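Local coordinates for ankyrin repeat family protein (Enterococcus faecalis, PDB 3HRA), which is of unknown function but, as an ankyrin repeat protein, probably offers the surface of its stacked helices for binding other proteins, at residues T96-L99 / N100-N103; F139-A143 / L144-V148; K188-T191 / E192-K195. All blocks are in the same frame, centred on the assembly; numbering follows the deposited sequence.

Contact 1: T96-L99 / N100-N103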
loop_
_atom_site.group_PDB
_atom_site.type_symbol
_atom_site.label_atom_id
_atom_site.label_comp_id
_atom_site.label_asym_id
_atom_site.label_seq_id
_atom_site.Cartn_x
_atom_site.Cartn_y
_atom_site.Cartn_z
ATOM N N THR A 96 6.381 -11.821 3.886
ATOM C CA THR A 96 7.561 -10.967 4.015
ATOM C C THR A 96 7.589 -9.985 2.851
ATOM O O THR A 96 7.896 -10.357 1.723
ATOM C CB THR A 96 8.887 -11.788 4.015
ATOM O OG1 THR A 96 8.883 -12.734 5.090
ATOM C CG2 THR A 96 10.110 -10.853 4.157
ATOM N N PRO A 97 7.256 -8.721 3.119
ATOM C CA PRO A 97 7.265 -7.715 2.044
ATOM C C PRO A 97 8.669 -7.481 1.518
ATOM O O PRO A 97 9.637 -7.510 2.286
ATOM C CB PRO A 97 6.763 -6.447 2.746
ATOM C CG PRO A 97 6.000 -6.951 3.959
ATOM C CD PRO A 97 6.716 -8.201 4.386
ATOM N N ASP A 98 8.777 -7.279 0.211
ATOM C CA ASP A 98 10.057 -6.974 -0.438
ATOM C C ASP A 98 10.149 -5.465 -0.619
ATOM O O ASP A 98 9.513 -4.898 -1.513
ATOM C CB ASP A 98 10.151 -7.677 -1.809
ATOM C CG ASP A 98 11.510 -7.463 -2.511
ATOM O OD1 ASP A 98 12.283 -6.572 -2.104
ATOM O OD2 ASP A 98 11.790 -8.189 -3.495
ATOM N N LEU A 99 10.956 -4.804 0.199
ATOM C CA LEU A 99 11.000 -3.350 0.138
ATOM C C LEU A 99 11.891 -2.784 -0.982
ATOM O O LEU A 99 12.055 -1.559 -1.094
ATOM C CB LEU A 99 11.372 -2.759 1.503
ATOM C CG LEU A 99 10.521 -3.180 2.705
ATOM C CD1 LEU A 99 10.828 -2.274 3.878
ATOM C CD2 LEU A 99 9.045 -3.145 2.382
ATOM N N ASN A 100 12.457 -3.652 -1.816
ATOM C CA ASN A 100 13.146 -3.187 -3.019
ATOM C C ASN A 100 12.233 -3.134 -4.246
ATOM O O ASN A 100 12.664 -2.726 -5.338
ATOM C CB ASN A 100 14.390 -4.022 -3.326
ATOM C CG ASN A 100 15.473 -3.846 -2.294
ATOM O OD1 ASN A 100 15.755 -2.729 -1.846
ATOM N ND2 ASN A 100 16.088 -4.954 -1.901
ATOM N N LYS A 101 10.981 -3.542 -4.065
ATOM C CA LYS A 101 9.974 -3.416 -5.120
ATOM C C LYS A 101 9.113 -2.165 -4.915
ATOM O O LYS A 101 8.582 -1.945 -3.822
ATOM C CB LYS A 101 9.128 -4.683 -5.187
ATOM C CG LYS A 101 9.958 -5.880 -5.691
ATOM C CD LYS A 101 9.131 -7.084 -5.987
ATOM C CE LYS A 101 9.972 -8.128 -6.709
ATOM N NZ LYS A 101 9.217 -9.392 -6.955
ATOM N N HIS A 102 9.013 -1.329 -5.953
ATOM C CA HIS A 102 8.305 -0.053 -5.848
ATOM C C HIS A 102 7.184 0.041 -6.880
ATOM O O HIS A 102 7.186 -0.689 -7.894
ATOM C CB HIS A 102 9.280 1.120 -6.014
ATOM C CG HIS A 102 10.518 0.988 -5.178
ATOM N ND1 HIS A 102 10.494 0.999 -3.801
ATOM C CD2 HIS A 102 11.811 0.821 -5.529
ATOM C CE1 HIS A 102 11.720 0.836 -3.338
ATOM N NE2 HIS A 102 12.539 0.737 -4.366
ATOM N N ASN A 103 6.232 0.932 -6.631
ATOM C CA ASN A 103 5.099 1.096 -7.545
ATOM C C ASN A 103 5.496 1.859 -8.795
ATOM O O ASN A 103 6.671 2.166 -8.970
ATOM C CB ASN A 103 3.896 1.736 -6.834
ATOM C CG ASN A 103 4.179 3.151 -6.350
ATOM O OD1 ASN A 103 4.819 3.929 -7.029
ATOM N ND2 ASN A 103 3.674 3.488 -5.178
HETATM O O HOH W 1 7.232 -3.435 -1.865
HETATM O O HOH W 2 10.564 -10.464 -4.346
HETATM O O HOH W 3 9.369 -0.262 -0.979
#

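Contact 2: F139-A143 / L144-V148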
loop_
_atom_site.group_PDB
_atom_site.type_symbol
_atom_site.label_atom_id
_atom_site.label_comp_id
_atom_site.label_asym_id
_atom_site.label_seq_id
_atom_site.Cartn_x
_atom_site.Cartn_y
_atom_site.Cartn_z
ATOM N N PHE A 139 9.194 11.696 -7.707
ATOM C CA PHE A 139 9.014 13.135 -7.637
ATOM C C PHE A 139 9.748 13.756 -6.460
ATOM O O PHE A 139 9.736 14.973 -6.316
ATOM C CB PHE A 139 7.520 13.489 -7.554
ATOM C CG PHE A 139 6.670 12.726 -8.526
ATOM C CD1 PHE A 139 6.636 13.087 -9.867
ATOM C CD2 PHE A 139 5.903 11.652 -8.106
ATOM C CE1 PHE A 139 5.861 12.385 -10.773
ATOM C CE2 PHE A 139 5.121 10.937 -9.016
ATOM C CZ PHE A 139 5.099 11.310 -10.346
ATOM N N GLY A 140 10.348 12.922 -5.607
ATOM C CA GLY A 140 10.994 13.397 -4.394
ATOM C C GLY A 140 10.017 13.540 -3.231
ATOM O O GLY A 140 10.395 14.005 -2.145
ATOM N N TYR A 141 8.767 13.139 -3.449
ATOM C CA TYR A 141 7.735 13.287 -2.434
ATOM C C TYR A 141 7.915 12.226 -1.369
ATOM O O TYR A 141 8.168 11.072 -1.683
ATOM C CB TYR A 141 6.317 13.110 -2.998
ATOM C CG TYR A 141 5.850 14.138 -4.004
ATOM C CD1 TYR A 141 4.849 13.826 -4.915
ATOM C CD2 TYR A 141 6.402 15.410 -4.051
ATOM C CE1 TYR A 141 4.404 14.749 -5.833
ATOM C CE2 TYR A 141 5.957 16.348 -4.974
ATOM C CZ TYR A 141 4.958 16.012 -5.858
ATOM O OH TYR A 141 4.505 16.932 -6.782
ATOM N N THR A 142 7.764 12.638 -0.115
ATOM C CA THR A 142 7.628 11.717 1.006
ATOM C C THR A 142 6.138 11.573 1.307
ATOM O O THR A 142 5.308 12.306 0.741
ATOM C CB THR A 142 8.284 12.285 2.280
ATOM O OG1 THR A 142 7.683 13.549 2.598
ATOM C CG2 THR A 142 9.786 12.476 2.073
ATOM N N ALA A 143 5.811 10.672 2.224
ATOM C CA ALA A 143 4.434 10.510 2.687
ATOM C C ALA A 143 3.921 11.823 3.254
ATOM O O ALA A 143 2.789 12.233 2.967
ATOM C CB ALA A 143 4.335 9.399 3.737
ATOM N N LEU A 144 4.755 12.498 4.039
ATOM C CA LEU A 144 4.364 13.784 4.605
ATOM C C LEU A 144 4.046 14.834 3.533
ATOM O O LEU A 144 3.023 15.526 3.611
ATOM C CB LEU A 144 5.455 14.306 5.529
ATOM C CG LEU A 144 5.098 15.593 6.258
ATOM C CD1 LEU A 144 3.934 15.375 7.251
ATOM C CD2 LEU A 144 6.348 16.139 6.970
ATOM N N ILE A 145 4.926 14.967 2.549
ATOM C CA ILE A 145 4.731 15.938 1.482
ATOM C C ILE A 145 3.449 15.661 0.712
ATOM O O ILE A 145 2.688 16.589 0.425
ATOM C CB ILE A 145 5.948 16.006 0.521
ATOM C CG1 ILE A 145 7.122 16.691 1.231
ATOM C CG2 ILE A 145 5.583 16.788 -0.717
ATOM C CD1 ILE A 145 8.455 16.533 0.526
ATOM N N GLU A 146 3.195 14.396 0.382
ATOM C CA GLU A 146 1.975 14.068 -0.348
ATOM C C GLU A 146 0.741 14.360 0.507
ATOM O O GLU A 146 -0.240 14.922 0.008
ATOM C CB GLU A 146 1.970 12.613 -0.853
ATOM C CG GLU A 146 3.029 12.326 -1.921
ATOM C CD GLU A 146 2.579 11.263 -2.939
ATOM O OE1 GLU A 146 1.477 10.680 -2.787
ATOM O OE2 GLU A 146 3.318 11.012 -3.908
ATOM N N ALA A 147 0.777 13.961 1.780
ATOM C CA ALA A 147 -0.348 14.206 2.681
ATOM C C ALA A 147 -0.685 15.698 2.818
ATOM O O ALA A 147 -1.847 16.058 2.999
ATOM C CB ALA A 147 -0.098 13.588 4.054
ATOM N N VAL A 148 0.331 16.554 2.739
ATOM C CA VAL A 148 0.146 18.002 2.848
ATOM C C VAL A 148 -0.156 18.661 1.501
ATOM O O VAL A 148 -1.155 19.363 1.357
ATOM C CB VAL A 148 1.385 18.688 3.447
ATOM C CG1 VAL A 148 1.228 20.221 3.379
ATOM C CG2 VAL A 148 1.578 18.247 4.897
#

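Contact 3: K188-T191 / E192-K195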
loop_
_atom_site.group_PDB
_atom_site.type_symbol
_atom_site.label_atom_id
_atom_site.label_comp_id
_atom_site.label_asym_id
_atom_site.label_seq_id
_atom_site.Cartn_x
_atom_site.Cartn_y
_atom_site.Cartn_z
ATOM N N LYS A 188 -0.644 26.938 0.352
ATOM C CA LYS A 188 -2.027 26.550 0.109
ATOM C C LYS A 188 -2.969 27.126 1.157
ATOM O O LYS A 188 -4.184 26.999 1.050
ATOM C CB LYS A 188 -2.129 25.038 0.078
ATOM C CG LYS A 188 -1.251 24.424 -1.001
ATOM C CD LYS A 188 -1.584 22.988 -1.250
ATOM C CE LYS A 188 -0.670 22.439 -2.338
ATOM N NZ LYS A 188 -0.425 23.439 -3.434
ATOM N N GLY A 189 -2.393 27.759 2.170
ATOM C CA GLY A 189 -3.181 28.338 3.245
ATOM C C GLY A 189 -3.730 27.293 4.201
ATOM O O GLY A 189 -4.768 27.514 4.818
ATOM N N TYR A 190 -3.023 26.167 4.342
ATOM C CA TYR A 190 -3.465 25.095 5.242
ATOM C C TYR A 190 -3.027 25.377 6.674
ATOM O O TYR A 190 -2.072 24.781 7.182
ATOM C CB TYR A 190 -2.941 23.730 4.775
ATOM C CG TYR A 190 -3.524 23.260 3.461
ATOM C CD1 TYR A 190 -2.972 22.181 2.787
ATOM C CD2 TYR A 190 -4.628 23.900 2.890
ATOM C CE1 TYR A 190 -3.499 21.735 1.583
ATOM C CE2 TYR A 190 -5.169 23.458 1.674
ATOM C CZ TYR A 190 -4.596 22.378 1.030
ATOM O OH TYR A 190 -5.098 21.926 -0.181
ATOM N N THR A 191 -3.736 26.303 7.312
ATOM C CA THR A 191 -3.376 26.819 8.613
ATOM C C THR A 191 -3.168 25.769 9.693
ATOM O O THR A 191 -2.199 25.843 10.435
ATOM C CB THR A 191 -4.427 27.840 9.124
ATOM O OG1 THR A 191 -4.719 28.780 8.086
ATOM C CG2 THR A 191 -3.887 28.570 10.322
ATOM N N GLU A 192 -4.082 24.813 9.809
ATOM C CA GLU A 192 -3.970 23.813 10.869
ATOM C C GLU A 192 -2.755 22.911 10.675
ATOM O O GLU A 192 -2.080 22.571 11.638
ATOM C CB GLU A 192 -5.240 22.972 10.984
ATOM C CG GLU A 192 -6.497 23.758 11.375
ATOM C CD GLU A 192 -6.402 24.379 12.774
ATOM O OE1 GLU A 192 -5.718 23.808 13.655
ATOM O OE2 GLU A 192 -7.020 25.443 12.994
ATOM N N ILE A 193 -2.479 22.528 9.431
ATOM C CA ILE A 193 -1.263 21.784 9.135
ATOM C C ILE A 193 -0.007 22.595 9.449
ATOM O O ILE A 193 0.940 22.073 10.047
ATOM C CB ILE A 193 -1.265 21.230 7.684
ATOM C CG1 ILE A 193 -2.313 20.122 7.589
ATOM C CG2 ILE A 193 0.107 20.700 7.296
ATOM C CD1 ILE A 193 -2.503 19.535 6.193
ATOM N N SER A 194 0.007 23.873 9.058
ATOM C CA SER A 194 1.175 24.721 9.331
ATOM C C SER A 194 1.491 24.786 10.826
ATOM O O SER A 194 2.647 24.722 11.240
ATOM C CB SER A 194 0.962 26.139 8.794
ATOM O OG SER A 194 0.914 26.142 7.375
ATOM N N LYS A 195 0.447 24.926 11.628
ATOM C CA LYS A 195 0.581 25.008 13.071
ATOM C C LYS A 195 1.159 23.699 13.626
ATOM O O LYS A 195 2.067 23.717 14.465
ATOM C CB LYS A 195 -0.784 25.304 13.694
ATOM C CG LYS A 195 -0.757 25.462 15.191
ATOM C CD LYS A 195 -2.105 25.927 15.725
ATOM C CE LYS A 195 -3.172 24.876 15.502
ATOM N NZ LYS A 195 -4.448 25.243 16.180
#

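Contact 1: T96-L99 / N100-N103
Asp98 grips the two residues that follow Leu99 through both its carboxylate and its backbone carbonyl. Asp98 CB points neither at nor away from 100-103, but the carboxylate beyond it comes nearer. CG, anti to the backbone N (chi1 -177°), lies 3.9 Å from Lys101 CG. OD1 takes the N-H of Asn100, OD1 to N 2.9 Å. The bond uses the anti side of the carboxylate, 35° out of its plane. OD1 also lies 3.5 Å from Asn100 CB. OD2 rests along the aliphatic chain of Lys101, 3.7 Å from both CG and CE. The two side chains cross at about a right angle. Asp98 OD2 and Lys101 NZ, 4.5 Å apart and beyond a salt bridge, share a water. NZ also donates to Asn66 O. The backbone bond from Lys101 N to Asp98 O, 3.2 Å, closes a type I beta turn. A second water links Asp98 O with Lys101 O. A third bridges Leu99 O and, weakly, His102 ND1. The turn lies at the surface, in the loop between helix 85-94 and helix 110-115. Asn66 holds it on one flank through Asp98 N, and Leu99 touches Arg130 and Glu131 in another loop.

Contact 2: F139-A143 / L144-V148
Thr142 caps the helix that holds Ile145 and Glu146. Its OG1 lies between the backbone N and the carbonyl carbon (chi1 58°). From there it accepts the N-H of Ile145, with OG1 to N at 3.1 Å and a nearly straight bond of 168°. This side-chain bond serves an N-H of the first turn, where the regular i to i-4 bonding has not yet begun. Two regular helical bonds follow, Glu146 N to Thr142 O and Ala147 N to Ala143 O. The capping hydroxyl is also packed by carbon, since Ile145 CG1 comes within 3.5 Å of Thr142 OG1.

This part is tight and buried. Ala143 touches Ala114 of helix 110-115. Leu144 reaches Val161 and Met165 of helix 155-166, and Ile145 meets Tyr184 of helix 181-188.

The side toward Phe139 is more open to solvent, though its contacts are close. Tyr141 is partly exposed and crosses both Ile145 and Glu146 at about a right angle. Its CD2 meets Ile145 CG2 at 3.7 Å. On the other flank of the ring, Glu146 OE2 lies near the ring plane at the edge, 3.4 Å from Tyr141 CD1. The ring and carboxylate planes are 79° apart. Nearer the backbone, Glu146 CG packs on Tyr141 CB at 3.5 Å. Phe139 is exposed, but its CB lies over the centre of one face of the Tyr141 ring. Gly140 links the two aromatic residues with a positive phi, which suits a residue without a side chain.

The order Gly-Tyr-Thr-Ala-Leu is a version of the Gly-x-Thr-Pro-Leu motif of ankyrin repeats, with alanine at the proline position. As in that motif, the threonine caps the first helix, here 143-149, of a predicted ANK repeat.

Contact 3: K188-T191 / E192-K195
Tyr190 O receives the N-H of Ser194, with O to N at 2.9 Å. The N-H points almost straight at the carbonyl oxygen (163°), so the bond is a well-formed first link of the helix. The next one follows from Lys195 N to Thr191 O at 3.0 Å. Ser194 OG also comes to 3.3 Å from Tyr190 O, a weak hydrogen bond at most, since the hydroxyl proton has another acceptor within reach. The serine OG stands beside its own backbone N (chi1 -67°), which turns it back toward the start of the helix.

Further out, a surface salt bridge joins two residues of the same helix. Lys195 NZ lies 3.2 Å from Glu192 OE1, and the hydrogen bond within it is weak. Both chains bend to meet, Glu192 at chi2 and Lys195 at chi3.

Apolar packing is modest. Tyr190 CB and Ile193 CB lie 4.2 Å apart, and the buried Ile193 continues onto Ala185 of helix 181-188 and Gln158 of helix 155-166. The Tyr190 ring leads away from the new helix. One face is covered by Lys188 CB, 3.6 Å above its centre, and its hydroxyl is hydrogen-bonded to Arg151 O.

Gly189 has positive phi and ends the preceding helix in a Schellman motif. Tyr190 then holds the N-cap position of helix 191-198 and is the centre of an inverse gamma turn. The chain therefore leaves one helix and enters the next within very few residues.

The chemistry is that of a short helix-to-helix connection. Most of its stronger polar bonds are between backbone atoms. Its course therefore probably depends little on side-chain polarity, apart from the Tyr190 hydroxyl on Arg151 O. The exposed charged pair lies on the solvent side.

How the contacts relate
The three contacts follow one another along the chain, and none nests in or crosses another. Contact 1 closes a turn in the long loop between helix 85-94 and helix 110-115. Contact 2 comes next, where the loop after helix 119-128 enters helix 143-149. Its centre is about 19 Å from that of contact 1, and the two do not touch. Contact 3 lies near the C terminus, at the short connection from helix 181-188 to helix 191-198. It touches contact 2: Val148 O is 3.3 Å from Tyr190 CE1, and Val148 CG2 packs on Ile193 CG2. This joins helix 143-149 to the last pair of helices. Contacts 1 and 3 are about 33 Å apart between centres.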